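Local structure of glutaryl-CoA dehydrogenase (Mycobacterium smegmatis, 3SF6) at residues L118-I123 and P137-G142; L62-L67 and A226-E231; L67-G72 and S141-G146. The protein belongs to the acyl-CoA dehydrogenase family of flavoproteins and binds dihydroflavine-adenine dinucleotide in an assembly of four chains. One frame throughout, in Å; residues are numbered along the deposited sequence.

Contact 1 (L118-I123 and P137-G142); sequences LAMYAI and PDMASG
Met120 and Met139 meet with the same side-chain shape. In each, CG lies anti to the carbonyl carbon (chi1 -70° and -68°), CA to SD runs extended, and the chain bends at chi3. The two side chains slide past each other in opposite directions. CG of Met120 rests against CB of Met139 at 3.6 Å. SD of Met120 lies over the same CB at 3.8 Å. The bend then turns the Met120 methyl onto the next residue, with CE 3.6 Å from Ala140 N and 3.8 Å from Ala140 CB.

Met139 works the other way. Its SD passes Ile123, with Ile123 CD1 4.0 Å from Met139 SD. Its CE ends on the small side chain of Ala119, 3.8 Å from Ala119 CB. Ala119, Met120 and Ile123 thus line one face of their helix and receive Met139. No hydrogen bond crosses between the segments. All five touching residues are buried, and the fit is mostly one of methyl, methylene and sulfur surfaces.

The second helix finishes with a Schellman motif at Gly142, whose N bonds Met139 O at 3.1 Å. The contact joins helices 106-126 and 129-140, consecutive helices of the N-terminal family region. Leu81 and Cys86 from loops also touch Met120. Helix 252-286 packs on Leu118, Tyr121 and Ala122, while strand 190-197 touches Ala122 through Val192 and Met139 through Val190.

Contact 2 (L62-L67 and A226-E231); sequences LPAREL and ASVTSE
Leu62 lays its two methyls against the backbone at Ala226 and Ser227. CD1 is 3.5 Å from Ala226 O, and CD2 lies 4.1 Å from Ser227 N. The first torsion explains the reach: CG sits between the backbone N and the carbonyl carbon (chi1 81°), and the isobutyl group is directed at residues 226-228.

Apolar contact between side chains is looser. CG2 of Val228 is 4.3 Å from Leu62 CD2 and equally 4.3 Å from Ala64 CB. One valine methyl therefore touches both the residue before Pro63 and the first turn of the helix.

Hydrogen bonds act within 62-67, and none joins the two segments. Pro63 holds the N-cap position of helix 64-73, and its O accepts Leu67 N at 2.8 Å. It is also the centre of an inverse gamma turn, closed by a weak bond from Ala64 N to Leu62 O. The CB atoms of Leu62 and Ala64 both point toward 226-231, and the turn probably helps set this.

The fold is that of an acyl-CoA dehydrogenase. Here a helix start of the N-terminal region meets the lead-in to strand 229-240 of the middle-domain beta sheet, near the bound dihydroflavine-adenine dinucleotide.

Contact 3 (L67-G72 and S141-G146); sequences LAVELG and SGHRIG
This is a close helix-to-loop contact in the N-terminal family region of the acyl-CoA dehydrogenase fold. Helix 64-73 lies against the Schellman motif that ends helix 129-140 and the loop leading to strand 146-149. The backbones come very near: CA of Gly72 is 4.1 Å from CA of Ser141, and the CA atoms of Val69 and Gly142 are almost as close. Gly72 and Gly142 make this possible. Both are glycines, without side chains between the backbones, and Gly142 also has the positive phi of the Schellman turn.

No conventional hydrogen bond crosses. Two CA-H...O contacts run in opposite directions instead. Gly142 CA approaches Ala68 O at 3.5 Å, with 159° at the hydrogen. Gly72 CA approaches Ser141 O, a more bent contact. Ala68 O also accepts Gly72 N within the helix.

Side chains flank this backbone strip. Ala68 CB meets Ile145 CD1 at 3.7 Å. The first torsion of Ile145 puts CG1 anti to its carbonyl carbon (chi1 -66°), and the end of the chain comes back toward the helix. Ile145 is also set in place through its backbone, which is bonded to Asp189 and Val190. Gln115, on helix 106-126, bonds Arg144 O and Gly146 N.

At the more exposed end, in the conformer given, Val69 lies over one face of the His143 ring. In that conformer Ser141 OG and His143 ND1 share a hydrogen bond of 3.0 Å, which probably limits the turn of the imidazole, and Ser141 CB lies at the ring edge. Val69 CG1 reaches the NE2 and CE1 side of the ring. The other methyl makes a CH-pi contact, offset toward the rim: Val69 CG2 lies 4.0 Å from the His143 ring centroid, 14° off the ring normal.

In the fold
The three contacts lie on one side of the chain's centre. Centres of contacts 1 and 3 are about 9 Å apart, those of contacts 2 and 3 about 11 Å, and those of contacts 1 and 2 about 16 Å. Contact 3 is the bridge. It shares Leu67 and helix 64-73 with contact 2, and Ser141 and Gly142 with contact 1. Along the chain, 62-67 and 67-72 come first, then 118-123, then 137-142 and 141-146, and finally 226-231. Contacts 1 and 3 join parts of the N-terminal helical region. Contact 2 reaches into the middle domain, so this connected series links the helices to the beta region near the flavin.

Contact 1 (L118-I123 and P137-G142)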
loop_
_atom_site.group_PDB
_atom_site.type_symbol
_atom_site.label_atom_id
_atom_site.label_comp_id
_atom_site.label_asym_id
_atom_site.label_seq_id
_atom_site.Cartn_x
_atom_site.Cartn_y
_atom_site.Cartn_z
ATOM N N LEU A 118 7.730 29.132 -16.086
ATOM C CA LEU A 118 6.943 30.026 -15.264
ATOM C C LEU A 118 7.195 31.483 -15.642
ATOM O O LEU A 118 6.298 32.124 -16.208
ATOM C CB LEU A 118 7.164 29.816 -13.757
ATOM C CG LEU A 118 6.645 28.470 -13.227
ATOM C CD1 LEU A 118 6.963 28.312 -11.695
ATOM C CD2 LEU A 118 5.175 28.240 -13.546
ATOM N N ALA A 119 8.379 32.002 -15.332
ATOM C CA ALA A 119 8.653 33.445 -15.522
ATOM C C ALA A 119 8.736 33.829 -17.001
ATOM O O ALA A 119 7.932 34.662 -17.484
ATOM C CB ALA A 119 9.907 33.892 -14.757
ATOM N N MET A 120 9.598 33.164 -17.778
ATOM C CA MET A 120 9.643 33.462 -19.222
ATOM C C MET A 120 8.319 33.156 -19.930
ATOM O O MET A 120 7.833 33.939 -20.771
ATOM C CB MET A 120 10.805 32.733 -19.905
ATOM C CG MET A 120 12.167 33.268 -19.543
ATOM S SD MET A 120 13.527 32.188 -20.120
ATOM C CE MET A 120 13.554 32.670 -21.851
ATOM N N TYR A 121 7.742 32.003 -19.628
ATOM C CA TYR A 121 6.470 31.617 -20.239
ATOM C C TYR A 121 5.403 32.689 -20.011
ATOM O O TYR A 121 4.666 33.042 -20.934
ATOM C CB TYR A 121 5.988 30.285 -19.701
ATOM C CG TYR A 121 4.679 29.854 -20.350
ATOM C CD1 TYR A 121 4.657 29.124 -21.531
ATOM C CD2 TYR A 121 3.478 30.178 -19.771
ATOM C CE1 TYR A 121 3.435 28.731 -22.122
ATOM C CE2 TYR A 121 2.266 29.808 -20.355
ATOM C CZ TYR A 121 2.257 29.104 -21.515
ATOM O OH TYR A 121 1.035 28.751 -22.025
ATOM N N ALA A 122 5.297 33.189 -18.775
ATOM C CA ALA A 122 4.297 34.201 -18.474
ATOM C C ALA A 122 4.456 35.432 -19.381
ATOM O O ALA A 122 3.477 35.972 -19.906
ATOM C CB ALA A 122 4.346 34.626 -16.980
ATOM N N ILE A 123 5.690 35.898 -19.504
ATOM C CA ILE A 123 6.020 37.059 -20.346
ATOM C C ILE A 123 5.749 36.731 -21.828
ATOM O O ILE A 123 5.146 37.514 -22.560
ATOM C CB ILE A 123 7.469 37.514 -20.084
ATOM C CG1 ILE A 123 7.609 38.064 -18.655
ATOM C CG2 ILE A 123 7.870 38.604 -21.096
ATOM C CD1 ILE A 123 9.089 38.295 -18.199
ATOM N N PRO A 137 15.305 37.770 -24.123
ATOM C CA PRO A 137 16.639 37.280 -24.556
ATOM C C PRO A 137 17.665 37.203 -23.426
ATOM O O PRO A 137 18.433 36.248 -23.353
ATOM C CB PRO A 137 17.071 38.316 -25.604
ATOM C CG PRO A 137 15.718 38.840 -26.156
ATOM C CD PRO A 137 14.831 38.902 -24.939
ATOM N N ASP A 138 17.645 38.158 -22.503
ATOM C CA ASP A 138 18.556 38.088 -21.364
ATOM C C ASP A 138 18.194 36.996 -20.334
ATOM O O ASP A 138 19.069 36.506 -19.606
ATOM C CB ASP A 138 18.614 39.411 -20.627
ATOM C CG ASP A 138 19.441 40.479 -21.357
ATOM O OD1 ASP A 138 20.160 40.182 -22.343
ATOM O OD2 ASP A 138 19.356 41.628 -20.885
ATOM N N MET A 139 16.922 36.632 -20.282
ATOM C CA MET A 139 16.494 35.487 -19.484
ATOM C C MET A 139 16.920 34.162 -20.120
ATOM O O MET A 139 17.369 33.232 -19.444
ATOM C CB MET A 139 14.977 35.550 -19.236
ATOM C CG MET A 139 14.600 36.723 -18.325
ATOM S SD MET A 139 12.838 36.921 -18.143
ATOM C CE MET A 139 12.505 35.787 -16.741
ATOM N N ALA A 140 16.827 34.082 -21.437
ATOM C CA ALA A 140 17.254 32.860 -22.139
ATOM C C ALA A 140 18.749 32.645 -21.992
ATOM O O ALA A 140 19.195 31.522 -21.872
ATOM C CB ALA A 140 16.882 32.937 -23.616
ATOM N N SER A 141 19.530 33.718 -21.912
ATOM C CA SER A 141 20.976 33.572 -21.742
ATOM C C SER A 141 21.396 33.375 -20.291
ATOM O O SER A 141 22.555 33.142 -20.016
ATOM C CB SER A 141 21.713 34.799 -22.293
ATOM O OG SER A 141 21.461 35.940 -21.465
ATOM N N GLY A 142 20.473 33.556 -19.370
ATOM C CA GLY A 142 20.762 33.431 -17.969
ATOM C C GLY A 142 21.341 34.669 -17.323
ATOM O O GLY A 142 21.618 34.654 -16.113
#

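Contact 2 (L62-L67 and A226-E231)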
loop_
_atom_site.group_PDB
_atom_site.type_symbol
_atom_site.label_atom_id
_atom_site.label_comp_id
_atom_site.label_asym_id
_atom_site.label_seq_id
_atom_site.Cartn_x
_atom_site.Cartn_y
_atom_site.Cartn_z
ATOM N N LEU A 62 24.474 27.790 -3.373
ATOM C CA LEU A 62 25.048 27.454 -4.669
ATOM C C LEU A 62 25.247 28.754 -5.436
ATOM O O LEU A 62 24.617 29.761 -5.108
ATOM C CB LEU A 62 24.158 26.488 -5.446
ATOM C CG LEU A 62 22.953 27.015 -6.228
ATOM C CD1 LEU A 62 22.462 25.974 -7.232
ATOM C CD2 LEU A 62 21.819 27.453 -5.263
ATOM N N PRO A 63 26.175 28.748 -6.402
ATOM C CA PRO A 63 26.421 29.943 -7.211
ATOM C C PRO A 63 25.319 30.089 -8.253
ATOM O O PRO A 63 25.525 29.885 -9.436
ATOM C CB PRO A 63 27.790 29.662 -7.838
ATOM C CG PRO A 63 27.833 28.150 -7.937
ATOM C CD PRO A 63 27.138 27.666 -6.691
ATOM N N ALA A 64 24.132 30.435 -7.793
ATOM C CA ALA A 64 22.958 30.387 -8.649
ATOM C C ALA A 64 23.104 31.319 -9.867
ATOM O O ALA A 64 22.747 30.938 -10.988
ATOM C CB ALA A 64 21.701 30.744 -7.856
ATOM N N ARG A 65 23.615 32.531 -9.639
ATOM C CA ARG A 65 23.753 33.492 -10.755
ATOM C C ARG A 65 24.726 32.992 -11.803
ATOM O O ARG A 65 24.430 33.045 -13.010
ATOM C CB ARG A 65 24.117 34.893 -10.253
ATOM C CG ARG A 65 22.970 35.554 -9.520
ATOM C CD ARG A 65 23.247 37.005 -9.212
ATOM N NE ARG A 65 22.540 37.477 -8.010
ATOM C CZ ARG A 65 22.862 37.210 -6.733
ATOM N NH1 ARG A 65 23.914 36.434 -6.398
ATOM N NH2 ARG A 65 22.107 37.736 -5.765
ATOM N N GLU A 66 25.882 32.477 -11.368
ATOM C CA GLU A 66 26.864 31.956 -12.297
ATOM C C GLU A 66 26.304 30.718 -12.999
ATOM O O GLU A 66 26.503 30.532 -14.203
ATOM C CB GLU A 66 28.173 31.598 -11.581
ATOM N N LEU A 67 25.588 29.869 -12.264
ATOM C CA LEU A 67 25.016 28.679 -12.866
ATOM C C LEU A 67 23.954 28.996 -13.927
ATOM O O LEU A 67 23.876 28.329 -14.980
ATOM C CB LEU A 67 24.423 27.760 -11.780
ATOM C CG LEU A 67 23.925 26.410 -12.271
ATOM C CD1 LEU A 67 25.099 25.557 -12.730
ATOM C CD2 LEU A 67 23.108 25.695 -11.121
ATOM N N ALA A 226 19.668 22.812 -2.625
ATOM C CA ALA A 226 20.449 23.373 -3.731
ATOM C C ALA A 226 19.595 24.238 -4.646
ATOM O O ALA A 226 19.727 24.208 -5.849
ATOM C CB ALA A 226 21.229 22.291 -4.508
ATOM N N SER A 227 18.736 25.036 -4.028
ATOM C CA SER A 227 17.850 25.973 -4.730
ATOM C C SER A 227 17.707 27.152 -3.789
ATOM O O SER A 227 17.868 27.000 -2.579
ATOM C CB SER A 227 16.480 25.324 -4.996
ATOM O OG SER A 227 15.591 26.165 -5.725
ATOM N N VAL A 228 17.403 28.314 -4.326
ATOM C CA VAL A 228 17.131 29.484 -3.530
ATOM C C VAL A 228 15.621 29.580 -3.392
ATOM O O VAL A 228 14.950 29.526 -4.399
ATOM C CB VAL A 228 17.627 30.729 -4.269
ATOM C CG1 VAL A 228 17.147 32.066 -3.582
ATOM C CG2 VAL A 228 19.143 30.710 -4.384
ATOM N N THR A 229 15.102 29.689 -2.171
ATOM C CA THR A 229 13.657 29.787 -1.938
ATOM C C THR A 229 13.457 30.983 -1.031
ATOM O O THR A 229 14.164 31.097 -0.012
ATOM C CB THR A 229 13.106 28.544 -1.226
ATOM O OG1 THR A 229 13.626 27.340 -1.813
ATOM C CG2 THR A 229 11.573 28.517 -1.338
ATOM N N SER A 230 12.496 31.868 -1.352
ATOM C CA SER A 230 12.428 33.181 -0.722
ATOM C C SER A 230 11.033 33.637 -0.345
ATOM O O SER A 230 10.031 33.176 -0.890
ATOM C CB SER A 230 12.993 34.221 -1.684
ATOM O OG SER A 230 14.294 33.849 -2.081
ATOM N N GLU A 231 10.999 34.578 0.587
ATOM C CA GLU A 231 9.847 35.432 0.833
ATOM C C GLU A 231 10.003 36.702 -0.023
ATOM O O GLU A 231 11.096 37.284 -0.038
ATOM C CB GLU A 231 9.844 35.818 2.304
ATOM C CG GLU A 231 8.749 36.753 2.735
ATOM C CD GLU A 231 8.937 37.260 4.155
ATOM O OE1 GLU A 231 10.067 37.635 4.570
ATOM O OE2 GLU A 231 7.917 37.300 4.848
#

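Contact 3 (L67-G72 and S141-G146)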
loop_
_atom_site.group_PDB
_atom_site.type_symbol
_atom_site.label_atom_id
_atom_site.label_comp_id
_atom_site.label_asym_id
_atom_site.label_seq_id
_atom_site.Cartn_x
_atom_site.Cartn_y
_atom_site.Cartn_z
ATOM N N LEU A 67 25.588 29.869 -12.264
ATOM C CA LEU A 67 25.016 28.679 -12.866
ATOM C C LEU A 67 23.954 28.996 -13.927
ATOM O O LEU A 67 23.876 28.329 -14.980
ATOM C CB LEU A 67 24.423 27.760 -11.780
ATOM C CG LEU A 67 23.925 26.410 -12.271
ATOM C CD1 LEU A 67 25.099 25.557 -12.730
ATOM C CD2 LEU A 67 23.108 25.695 -11.121
ATOM N N ALA A 68 23.121 29.982 -13.650
ATOM C CA ALA A 68 22.114 30.406 -14.622
ATOM C C ALA A 68 22.770 30.817 -15.938
ATOM O O ALA A 68 22.302 30.443 -17.010
ATOM C CB ALA A 68 21.229 31.535 -14.035
ATOM N N VAL A 69 23.865 31.588 -15.858
ATOM C CA VAL A 69 24.581 31.964 -17.068
ATOM C C VAL A 69 25.088 30.737 -17.814
ATOM O O VAL A 69 24.962 30.620 -19.036
ATOM C CB VAL A 69 25.734 32.951 -16.770
ATOM C CG1 VAL A 69 26.649 33.088 -18.030
ATOM C CG2 VAL A 69 25.153 34.265 -16.368
ATOM N N GLU A 70 25.699 29.815 -17.083
ATOM C CA GLU A 70 26.196 28.588 -17.691
ATOM C C GLU A 70 25.091 27.837 -18.430
ATOM O O GLU A 70 25.270 27.383 -19.572
ATOM C CB GLU A 70 26.840 27.694 -16.599
ATOM C CG GLU A 70 27.509 26.454 -17.116
ATOM C CD GLU A 70 28.312 25.701 -16.027
ATOM O OE1 GLU A 70 28.171 26.040 -14.843
ATOM O OE2 GLU A 70 29.081 24.761 -16.362
ATOM N N LEU A 71 23.969 27.636 -17.748
ATOM C CA LEU A 71 22.862 26.878 -18.322
ATOM C C LEU A 71 22.234 27.616 -19.512
ATOM O O LEU A 71 21.925 27.016 -20.539
ATOM C CB LEU A 71 21.792 26.612 -17.259
ATOM C CG LEU A 71 22.255 25.733 -16.104
ATOM C CD1 LEU A 71 21.180 25.655 -14.991
ATOM C CD2 LEU A 71 22.656 24.332 -16.634
ATOM N N GLY A 72 22.084 28.931 -19.379
ATOM C CA GLY A 72 21.514 29.730 -20.462
ATOM C C GLY A 72 22.375 29.702 -21.699
ATOM O O GLY A 72 21.869 29.548 -22.816
ATOM N N SER A 141 19.530 33.718 -21.912
ATOM C CA SER A 141 20.976 33.572 -21.742
ATOM C C SER A 141 21.396 33.375 -20.291
ATOM O O SER A 141 22.555 33.142 -20.016
ATOM C CB SER A 141 21.713 34.799 -22.293
ATOM O OG SER A 141 21.461 35.940 -21.465
ATOM N N GLY A 142 20.473 33.556 -19.370
ATOM C CA GLY A 142 20.762 33.431 -17.969
ATOM C C GLY A 142 21.341 34.669 -17.323
ATOM O O GLY A 142 21.618 34.654 -16.113
ATOM N N HIS A 143 21.507 35.739 -18.114
ATOM C CA HIS A 143 22.037 36.960 -17.527
ATOM C C HIS A 143 21.055 37.718 -16.662
ATOM O O HIS A 143 21.497 38.469 -15.804
ATOM C CB HIS A 143 22.649 37.833 -18.590
ATOM C CG HIS A 143 23.944 37.287 -19.064
ATOM N ND1 HIS A 143 24.020 36.327 -20.046
ATOM C CD2 HIS A 143 25.205 37.455 -18.589
ATOM C CE1 HIS A 143 25.285 35.994 -20.221
ATOM N NE2 HIS A 143 26.022 36.661 -19.346
ATOM N N ARG A 144 19.744 37.466 -16.819
ATOM C CA ARG A 144 18.727 37.984 -15.907
ATOM C C ARG A 144 17.890 36.790 -15.438
ATOM O O ARG A 144 17.490 35.932 -16.242
ATOM C CB ARG A 144 17.855 39.026 -16.593
ATOM C CG ARG A 144 18.594 40.300 -16.993
ATOM C CD ARG A 144 19.049 41.111 -15.808
ATOM N NE ARG A 144 19.769 42.318 -16.223
ATOM C CZ ARG A 144 21.097 42.439 -16.187
ATOM N NH1 ARG A 144 21.873 41.419 -15.803
ATOM N NH2 ARG A 144 21.677 43.588 -16.565
ATOM N N ILE A 145 17.702 36.710 -14.129
ATOM C CA ILE A 145 16.994 35.603 -13.501
ATOM C C ILE A 145 15.582 36.051 -13.126
ATOM O O ILE A 145 15.388 37.161 -12.605
ATOM C CB ILE A 145 17.742 35.072 -12.282
ATOM C CG1 ILE A 145 19.061 34.448 -12.706
ATOM C CG2 ILE A 145 16.855 34.074 -11.507
ATOM C CD1 ILE A 145 19.938 33.977 -11.510
ATOM N N GLY A 146 14.608 35.206 -13.421
ATOM C CA GLY A 146 13.225 35.442 -13.029
ATOM C C GLY A 146 12.736 34.575 -11.878
ATOM O O GLY A 146 13.315 33.532 -11.537
#